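Local coordinates for major royal jelly protein 1 (Apis mellifera, PDB 5YYL) that is the most abundant protein of royal jelly, probably serves as food for bee larvae, and binds the sterol 24-methylenecholesterol, at residues Phe39-Phe44 / Tyr59-Asn64; Asp74-Val78 / Leu90-Ser94. All coordinates share one frame; numbering follows the deposited sequence.

Interaction 1 of 2, residues Phe39-Phe44 / Tyr59-Asn64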
ATOM      1  N   PHE A  39      32.522 -24.941 -11.592  1.00 31.41           N
ATOM      2  CA  PHE A  39      33.740 -24.723 -10.839  1.00 34.03           C
ATOM      3  C   PHE A  39      33.698 -23.335 -10.230  1.00 34.95           C
ATOM      4  O   PHE A  39      32.991 -22.454 -10.716  1.00 35.83           O
ATOM      5  CB  PHE A  39      34.977 -24.841 -11.735  1.00 35.63           C
ATOM      6  CG  PHE A  39      34.931 -23.951 -12.951  1.00 36.32           C
ATOM      7  CD1 PHE A  39      35.309 -22.609 -12.868  1.00 35.98           C
ATOM      8  CD2 PHE A  39      34.491 -24.454 -14.175  1.00 37.84           C
ATOM      9  CE1 PHE A  39      35.240 -21.785 -13.976  1.00 37.05           C
ATOM     10  CE2 PHE A  39      34.429 -23.636 -15.289  1.00 39.21           C
ATOM     11  CZ  PHE A  39      34.809 -22.298 -15.191  1.00 38.80           C
ATOM     12  N   PHE A  40      34.480 -23.138  -9.183  1.00 35.30           N
ATOM     13  CA  PHE A  40      34.475 -21.873  -8.493  1.00 37.66           C
ATOM     14  C   PHE A  40      35.416 -20.901  -9.162  1.00 41.63           C
ATOM     15  O   PHE A  40      36.410 -21.295  -9.763  1.00 42.66           O
ATOM     16  CB  PHE A  40      34.814 -22.052  -7.012  1.00 37.04           C
ATOM     17  CG  PHE A  40      33.695 -22.656  -6.233  1.00 36.01           C
ATOM     18  CD1 PHE A  40      32.733 -21.841  -5.643  1.00 34.63           C
ATOM     19  CD2 PHE A  40      33.560 -24.044  -6.140  1.00 34.09           C
ATOM     20  CE1 PHE A  40      31.685 -22.393  -4.939  1.00 32.92           C
ATOM     21  CE2 PHE A  40      32.509 -24.599  -5.442  1.00 32.54           C
ATOM     22  CZ  PHE A  40      31.572 -23.774  -4.842  1.00 32.54           C
ATOM     23  N   ASP A  41      35.055 -19.627  -9.053  1.00 47.48           N
ATOM     24  CA  ASP A  41      35.808 -18.512  -9.589  1.00 50.12           C
ATOM     25  C   ASP A  41      35.508 -17.338  -8.673  1.00 52.27           C
ATOM     26  O   ASP A  41      34.530 -17.379  -7.928  1.00 55.33           O
ATOM     27  CB  ASP A  41      35.357 -18.229 -11.025  1.00 52.97           C
ATOM     28  CG  ASP A  41      36.298 -17.287 -11.770  1.00 56.22           C
ATOM     29  OD1 ASP A  41      37.243 -16.736 -11.152  1.00 54.95           O
ATOM     30  OD2 ASP A  41      36.084 -17.101 -12.991  1.00 60.09           O
ATOM     31  N   TYR A  42      36.345 -16.304  -8.714  1.00 53.25           N
ATOM     32  CA  TYR A  42      36.247 -15.192  -7.776  1.00 54.93           C
ATOM     33  C   TYR A  42      36.101 -13.825  -8.471  1.00 61.92           C
ATOM     34  O   TYR A  42      36.401 -13.676  -9.649  1.00 63.44           O
ATOM     35  CB  TYR A  42      37.464 -15.201  -6.847  1.00 51.56           C
ATOM     36  CG  TYR A  42      37.636 -16.491  -6.062  1.00 48.25           C
ATOM     37  CD1 TYR A  42      37.423 -16.530  -4.682  1.00 47.02           C
ATOM     38  CD2 TYR A  42      38.014 -17.673  -6.696  1.00 45.93           C
ATOM     39  CE1 TYR A  42      37.581 -17.712  -3.972  1.00 45.32           C
ATOM     40  CE2 TYR A  42      38.161 -18.852  -5.994  1.00 44.19           C
ATOM     41  CZ  TYR A  42      37.946 -18.870  -4.638  1.00 43.50           C
ATOM     42  OH  TYR A  42      38.109 -20.050  -3.967  1.00 41.38           O
ATOM     43  N   ASP A  43      35.627 -12.839  -7.712  1.00 67.65           N
ATOM     44  CA  ASP A  43      35.611 -11.431  -8.110  1.00 70.22           C
ATOM     45  C   ASP A  43      36.933 -10.800  -7.665  1.00 69.94           C
ATOM     46  O   ASP A  43      37.069 -10.198  -6.581  1.00 59.87           O
ATOM     47  CB  ASP A  43      34.395 -10.705  -7.495  1.00 75.33           C
ATOM     48  CG  ASP A  43      34.245  -9.244  -7.960  1.00 74.96           C
ATOM     49  OD1 ASP A  43      35.090  -8.402  -7.598  1.00 77.33           O
ATOM     50  OD2 ASP A  43      33.232  -8.908  -8.639  1.00 68.91           O
ATOM     51  N   PHE A  44      37.916 -10.931  -8.550  1.00 74.42           N
ATOM     52  CA  PHE A  44      39.212 -10.283  -8.382  1.00 75.71           C
ATOM     53  C   PHE A  44      39.144  -8.763  -8.620  1.00 80.39           C
ATOM     54  O   PHE A  44      39.965  -8.018  -8.082  1.00 78.43           O
ATOM     55  CB  PHE A  44      40.225 -10.906  -9.319  1.00 73.63           C
ATOM     56  CG  PHE A  44      40.557 -12.343  -9.010  1.00 70.87           C
ATOM     57  CD1 PHE A  44      40.033 -13.383  -9.784  1.00 69.39           C
ATOM     58  CD2 PHE A  44      41.433 -12.659  -7.979  1.00 65.89           C
ATOM     59  CE1 PHE A  44      40.362 -14.711  -9.509  1.00 67.31           C
ATOM     60  CE2 PHE A  44      41.748 -13.983  -7.690  1.00 62.10           C
ATOM     61  CZ  PHE A  44      41.227 -15.006  -8.459  1.00 62.94           C
ATOM     62  N   TYR A  59      45.399 -18.793  -8.140  1.00 60.68           N
ATOM     63  CA  TYR A  59      44.059 -19.296  -8.475  1.00 57.10           C
ATOM     64  C   TYR A  59      44.042 -20.309  -9.640  1.00 51.53           C
ATOM     65  O   TYR A  59      44.025 -19.926 -10.801  1.00 46.17           O
ATOM     66  CB  TYR A  59      43.104 -18.117  -8.771  1.00 58.11           C
ATOM     67  CG  TYR A  59      41.836 -18.536  -9.495  1.00 61.46           C
ATOM     68  CD1 TYR A  59      40.942 -19.444  -8.921  1.00 61.90           C
ATOM     69  CD2 TYR A  59      41.557 -18.076 -10.779  1.00 63.73           C
ATOM     70  CE1 TYR A  59      39.802 -19.855  -9.598  1.00 61.82           C
ATOM     71  CE2 TYR A  59      40.417 -18.481 -11.457  1.00 63.24           C
ATOM     72  CZ  TYR A  59      39.541 -19.371 -10.863  1.00 60.88           C
ATOM     73  OH  TYR A  59      38.413 -19.774 -11.533  1.00 56.95           O
ATOM     74  N   ASP A  60      44.027 -21.594  -9.300  1.00 49.20           N
ATOM     75  CA  ASP A  60      43.735 -22.685 -10.234  1.00 48.18           C
ATOM     76  C   ASP A  60      42.316 -23.148  -9.917  1.00 49.18           C
ATOM     77  O   ASP A  60      42.014 -23.540  -8.782  1.00 47.90           O
ATOM     78  CB  ASP A  60      44.720 -23.854 -10.062  1.00 46.32           C
ATOM     79  CG  ASP A  60      44.567 -24.945 -11.147  1.00 46.15           C
ATOM     80  OD1 ASP A  60      43.480 -25.107 -11.749  1.00 44.04           O
ATOM     81  OD2 ASP A  60      45.556 -25.665 -11.395  1.00 46.35           O
ATOM     82  N   TYR A  61      41.459 -23.102 -10.929  1.00 50.16           N
ATOM     83  CA  TYR A  61      40.056 -23.494 -10.789  1.00 48.27           C
ATOM     84  C   TYR A  61      39.870 -24.985 -10.459  1.00 47.58           C
ATOM     85  O   TYR A  61      38.882 -25.360  -9.827  1.00 47.92           O
ATOM     86  CB  TYR A  61      39.261 -23.113 -12.050  1.00 46.35           C
ATOM     87  CG  TYR A  61      39.424 -24.035 -13.251  1.00 45.14           C
ATOM     88  CD1 TYR A  61      38.504 -25.062 -13.487  1.00 45.21           C
ATOM     89  CD2 TYR A  61      40.465 -23.862 -14.170  1.00 44.52           C
ATOM     90  CE1 TYR A  61      38.620 -25.903 -14.588  1.00 46.95           C
ATOM     91  CE2 TYR A  61      40.590 -24.700 -15.279  1.00 47.19           C
ATOM     92  CZ  TYR A  61      39.663 -25.721 -15.493  1.00 48.14           C
ATOM     93  OH  TYR A  61      39.772 -26.571 -16.589  1.00 47.59           O
ATOM     94  N   LYS A  62      40.817 -25.821 -10.881  1.00 47.00           N
ATOM     95  CA  LYS A  62      40.740 -27.268 -10.640  1.00 48.07           C
ATOM     96  C   LYS A  62      40.970 -27.680  -9.178  1.00 46.02           C
ATOM     97  O   LYS A  62      40.708 -28.827  -8.826  1.00 50.31           O
ATOM     98  CB  LYS A  62      41.726 -28.025 -11.553  1.00 49.88           C
ATOM     99  CG  LYS A  62      41.342 -28.038 -13.030  1.00 52.28           C
ATOM    100  CD  LYS A  62      42.263 -28.922 -13.878  1.00 53.65           C
ATOM    101  CE  LYS A  62      43.324 -28.124 -14.630  1.00 55.63           C
ATOM    102  NZ  LYS A  62      44.173 -27.272 -13.743  1.00 56.75           N
ATOM    103  N   ASN A  63      41.457 -26.767  -8.337  1.00 43.63           N
ATOM    104  CA  ASN A  63      41.763 -27.077  -6.935  1.00 42.98           C
ATOM    105  C   ASN A  63      40.854 -26.376  -5.922  1.00 41.96           C
ATOM    106  O   ASN A  63      41.226 -26.241  -4.756  1.00 41.23           O
ATOM    107  CB  ASN A  63      43.225 -26.706  -6.623  1.00 43.22           C
ATOM    108  CG  ASN A  63      44.221 -27.319  -7.592  1.00 41.49           C
ATOM    109  OD1 ASN A  63      43.944 -28.318  -8.272  1.00 39.84           O
ATOM    110  ND2 ASN A  63      45.397 -26.717  -7.655  1.00 40.77           N
ATOM    111  N   ASN A  64      39.669 -25.937  -6.346  1.00 40.10           N
ATOM    112  CA  ASN A  64      38.758 -25.232  -5.444  1.00 37.66           C
ATOM    113  C   ASN A  64      37.612 -26.144  -5.053  1.00 35.64           C
ATOM    114  O   ASN A  64      36.806 -26.539  -5.895  1.00 33.92           O
ATOM    115  CB  ASN A  64      38.267 -23.933  -6.067  1.00 38.32           C
ATOM    116  CG  ASN A  64      39.325 -22.846  -6.020  1.00 36.76           C
ATOM    117  OD1 ASN A  64      39.240 -21.904  -5.233  1.00 32.62           O
ATOM    118  ND2 ASN A  64      40.354 -23.001  -6.841  1.00 37.95           N
TER

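Interaction 2 of 2, residues Asp74-Val78 / Leu90-Ser94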
ATOM      1  N   ASP A  74      21.471 -11.123   3.281  1.00 31.28           N
ATOM      2  CA  ASP A  74      21.706 -11.298   1.830  1.00 35.50           C
ATOM      3  C   ASP A  74      22.961 -12.104   1.481  1.00 33.88           C
ATOM      4  O   ASP A  74      23.163 -12.449   0.313  1.00 31.10           O
ATOM      5  CB  ASP A  74      21.739  -9.941   1.099  1.00 39.64           C
ATOM      6  CG  ASP A  74      22.668  -8.920   1.753  1.00 45.10           C
ATOM      7  OD1 ASP A  74      23.098  -9.117   2.920  1.00 50.56           O
ATOM      8  OD2 ASP A  74      22.976  -7.921   1.078  1.00 52.57           O
ATOM      9  N   LYS A  75      23.772 -12.422   2.495  1.00 34.06           N
ATOM     10  CA  LYS A  75      25.033 -13.129   2.309  1.00 34.05           C
ATOM     11  C   LYS A  75      24.822 -14.640   2.362  1.00 32.18           C
ATOM     12  O   LYS A  75      24.103 -15.134   3.219  1.00 32.45           O
ATOM     13  CB  LYS A  75      26.034 -12.690   3.385  1.00 35.35           C
ATOM     14  CG  LYS A  75      26.286 -11.190   3.410  1.00 37.59           C
ATOM     15  CD  LYS A  75      27.057 -10.748   4.656  1.00 39.79           C
ATOM     16  CE  LYS A  75      26.965  -9.237   4.889  1.00 41.78           C
ATOM     17  NZ  LYS A  75      27.347  -8.426   3.688  1.00 43.12           N
ATOM     18  N   ILE A  76      25.422 -15.349   1.411  1.00 29.90           N
ATOM     19  CA  ILE A  76      25.568 -16.796   1.446  1.00 28.87           C
ATOM     20  C   ILE A  76      27.068 -17.040   1.541  1.00 29.20           C
ATOM     21  O   ILE A  76      27.789 -16.729   0.603  1.00 28.64           O
ATOM     22  CB  ILE A  76      25.047 -17.460   0.142  1.00 27.99           C
ATOM     23  CG1 ILE A  76      23.539 -17.267  -0.043  1.00 27.16           C
ATOM     24  CG2 ILE A  76      25.400 -18.943   0.100  1.00 27.78           C
ATOM     25  CD1 ILE A  76      22.658 -18.053   0.905  1.00 27.01           C
ATOM     26  N   PHE A  77      27.541 -17.592   2.658  1.00 29.17           N
ATOM     27  CA  PHE A  77      28.970 -17.892   2.831  1.00 27.40           C
ATOM     28  C   PHE A  77      29.332 -19.195   2.145  1.00 26.85           C
ATOM     29  O   PHE A  77      28.526 -20.100   2.089  1.00 28.07           O
ATOM     30  CB  PHE A  77      29.359 -17.900   4.302  1.00 26.80           C
ATOM     31  CG  PHE A  77      29.226 -16.552   4.943  1.00 28.47           C
ATOM     32  CD1 PHE A  77      30.234 -15.586   4.803  1.00 28.89           C
ATOM     33  CD2 PHE A  77      28.079 -16.209   5.646  1.00 29.40           C
ATOM     34  CE1 PHE A  77      30.101 -14.327   5.373  1.00 28.56           C
ATOM     35  CE2 PHE A  77      27.949 -14.951   6.239  1.00 29.37           C
ATOM     36  CZ  PHE A  77      28.966 -14.012   6.102  1.00 29.54           C
ATOM     37  N   VAL A  78      30.520 -19.260   1.568  1.00 26.03           N
ATOM     38  CA  VAL A  78      31.041 -20.485   0.961  1.00 25.46           C
ATOM     39  C   VAL A  78      32.506 -20.565   1.328  1.00 25.64           C
ATOM     40  O   VAL A  78      33.256 -19.654   0.996  1.00 27.97           O
ATOM     41  CB  VAL A  78      30.906 -20.473  -0.572  1.00 25.09           C
ATOM     42  CG1 VAL A  78      31.504 -21.740  -1.171  1.00 24.97           C
ATOM     43  CG2 VAL A  78      29.438 -20.328  -0.980  1.00 25.24           C
ATOM     44  N   LEU A  90      37.586 -17.975   3.128  1.00 31.83           N
ATOM     45  CA  LEU A  90      36.307 -17.477   3.596  1.00 32.15           C
ATOM     46  C   LEU A  90      35.702 -16.516   2.566  1.00 35.41           C
ATOM     47  O   LEU A  90      36.235 -15.425   2.344  1.00 39.16           O
ATOM     48  CB  LEU A  90      36.475 -16.780   4.948  1.00 29.44           C
ATOM     49  CG  LEU A  90      35.205 -16.266   5.618  1.00 29.18           C
ATOM     50  CD1 LEU A  90      34.172 -17.372   5.776  1.00 28.72           C
ATOM     51  CD2 LEU A  90      35.552 -15.666   6.966  1.00 30.12           C
ATOM     52  N   ASN A  91      34.591 -16.920   1.943  1.00 36.47           N
ATOM     53  CA  ASN A  91      33.934 -16.127   0.876  1.00 37.19           C
ATOM     54  C   ASN A  91      32.429 -15.949   1.055  1.00 36.47           C
ATOM     55  O   ASN A  91      31.816 -16.627   1.867  1.00 34.90           O
ATOM     56  CB  ASN A  91      34.158 -16.788  -0.486  1.00 37.38           C
ATOM     57  CG  ASN A  91      35.561 -17.306  -0.645  1.00 36.98           C
ATOM     58  OD1 ASN A  91      36.514 -16.546  -0.491  1.00 36.01           O
ATOM     59  ND2 ASN A  91      35.700 -18.601  -0.920  1.00 36.19           N
ATOM     60  N   VAL A  92      31.866 -15.012   0.285  1.00 36.49           N
ATOM     61  CA  VAL A  92      30.419 -14.901   0.069  1.00 36.98           C
ATOM     62  C   VAL A  92      30.153 -14.957  -1.418  1.00 38.41           C
ATOM     63  O   VAL A  92      31.051 -14.722  -2.210  1.00 42.01           O
ATOM     64  CB  VAL A  92      29.780 -13.623   0.655  1.00 35.65           C
ATOM     65  CG1 VAL A  92      29.904 -13.615   2.161  1.00 37.73           C
ATOM     66  CG2 VAL A  92      30.391 -12.369   0.082  1.00 35.73           C
ATOM     67  N   ILE A  93      28.917 -15.277  -1.787  1.00 40.13           N
ATOM     68  CA  ILE A  93      28.517 -15.294  -3.186  1.00 40.22           C
ATOM     69  C   ILE A  93      28.231 -13.856  -3.550  1.00 41.70           C
ATOM     70  O   ILE A  93      27.596 -13.140  -2.785  1.00 42.57           O
ATOM     71  CB  ILE A  93      27.299 -16.190  -3.462  1.00 39.33           C
ATOM     72  CG1 ILE A  93      27.549 -17.602  -2.907  1.00 39.92           C
ATOM     73  CG2 ILE A  93      27.025 -16.269  -4.960  1.00 38.63           C
ATOM     74  CD1 ILE A  93      26.445 -18.603  -3.210  1.00 40.76           C
ATOM     75  N   SER A  94      28.735 -13.444  -4.712  1.00 44.71           N
ATOM     76  CA  SER A  94      28.603 -12.081  -5.207  1.00 45.17           C
ATOM     77  C   SER A  94      27.473 -11.967  -6.217  1.00 46.60           C
ATOM     78  O   SER A  94      26.886 -12.972  -6.659  1.00 47.42           O
ATOM     79  CB  SER A  94      29.902 -11.656  -5.889  1.00 45.67           C
ATOM     80  OG  SER A  94      30.027 -12.286  -7.167  1.00 48.28           O
TER

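Interaction 1 of 2, residues Phe39-Phe44 / Tyr59-Asn64
Tyr59 is the hub at which the loop Phe39-Phe44 meets the loop Tyr59-Asn64, which come before and after helix 47-56 in the chain, in the crossing between two blades of this beta-propeller. An aromatic cluster of Tyr42, Phe44 and Tyr59 fills the junction, and tyrosine suits its centre because a flat apolar ring can be buried while its hydroxyl reaches a backbone group. With CG trans to the backbone N (chi1 164°), the Tyr59 ring reaches across until its OH donates to Phe40 O at 3.1 Å, in the carbonyl plane and on a lone pair. The carboxylate of Asp41 lies close to the same hydroxyl. Tyr42 turns its edge toward the face of Tyr59 in an offset edge-to-face pair, with centroids 5.8 Å apart and planes at 75°. From Phe44, CZ packs 3.6 Å from Tyr59 CB, and the two rings meet obliquely.

Beyond Tyr59, the hydroxyl of Tyr42 and the amide of Asn64 approach from opposite directions, ring and amide planes 62° apart; Tyr42 OH donates to Asn64 OD1 at 2.5 Å, the oxygen lying in the plane of the ring at its edge. The amide can serve two loops at once, since ND2 bonds to Gly85 O. Phe39 and Tyr61 form a separate edge-to-face pair. Both rings stand between their own backbone N and carbonyl carbon, and this brings Tyr61 CD1 over one face of Phe39, 3.8 Å from its CG. The Phe40 ring stacks on Trp37, while its CB touches Asn64 CB.

An Asx turn shapes the second loop as it starts its short 3-10 segment. Asp60 OD1 accepts Lys62 N at 2.9 Å from above the carboxylate plane, and through its syn lone pair it also takes the salt bridge from Lys62 NZ, 3.0 Å away.

Interaction 2 of 2, residues Asp74-Val78 / Leu90-Ser94
Val78 O is held by two weak bonds from a single residue, the backbone N of Asn91 at 3.2 Å and the side-chain ND2 at 3.3 Å. Asparagine can thus add an amide to the ladder of an antiparallel hairpin, while its OD1 is held by Ser88 OG. The firmer bond of this hydrogen-bonded pair runs back from Val78 N to Asn91 O at 2.9 Å, and Ile93 N to Ile76 O, 3.0 Å, continues the ladder. Between them, Phe77 and Val92 make the non-hydrogen-bonded pair, their side chains side by side on one face. With chi1 of -64°, Val92 CG1 lies trans to the carbonyl carbon and packs against Phe77 CD1 and CE1, and Leu90 CD1 lies more loosely against Phe77 CD1. A long branched side chain suits position 93, since it spans two residues of the partner strand: Ile93 CD1 meets Ile76 CG2 at 3.5 Å and CG1 meets Val78 CG2 at 3.8 Å. Strands 75-81 and 90-94 are the middle pair of a four-stranded propeller blade, between strands 65-72 and 102-106. Phe77 and Leu90 pack on Leu127 of the next blade's strand 124-129, whereas Ile93 rests on His35 and Trp37 of strand 33-37.

The two interactions come in series along the chain, and their centres lie about 14 Å apart. Interaction 1 closes a loop round helix 47-56, after strand 33-37 and before strand 65-72 opens the first four-stranded blade. Interaction 2 lies within that blade. They touch directly: Tyr42 CE1 packs 3.7 Å from Asn91 ND2, and Phe40 CE1 lies 3.8 Å from Val78 CG1. The loop 39-44 therefore packs on the hairpin; the pairing of strand 33-37 with 400-406 is consistent with ring closure in which the N-terminal strand completes the last blade, and this loop carries the chain on toward the first. Both lie away from the sterol site.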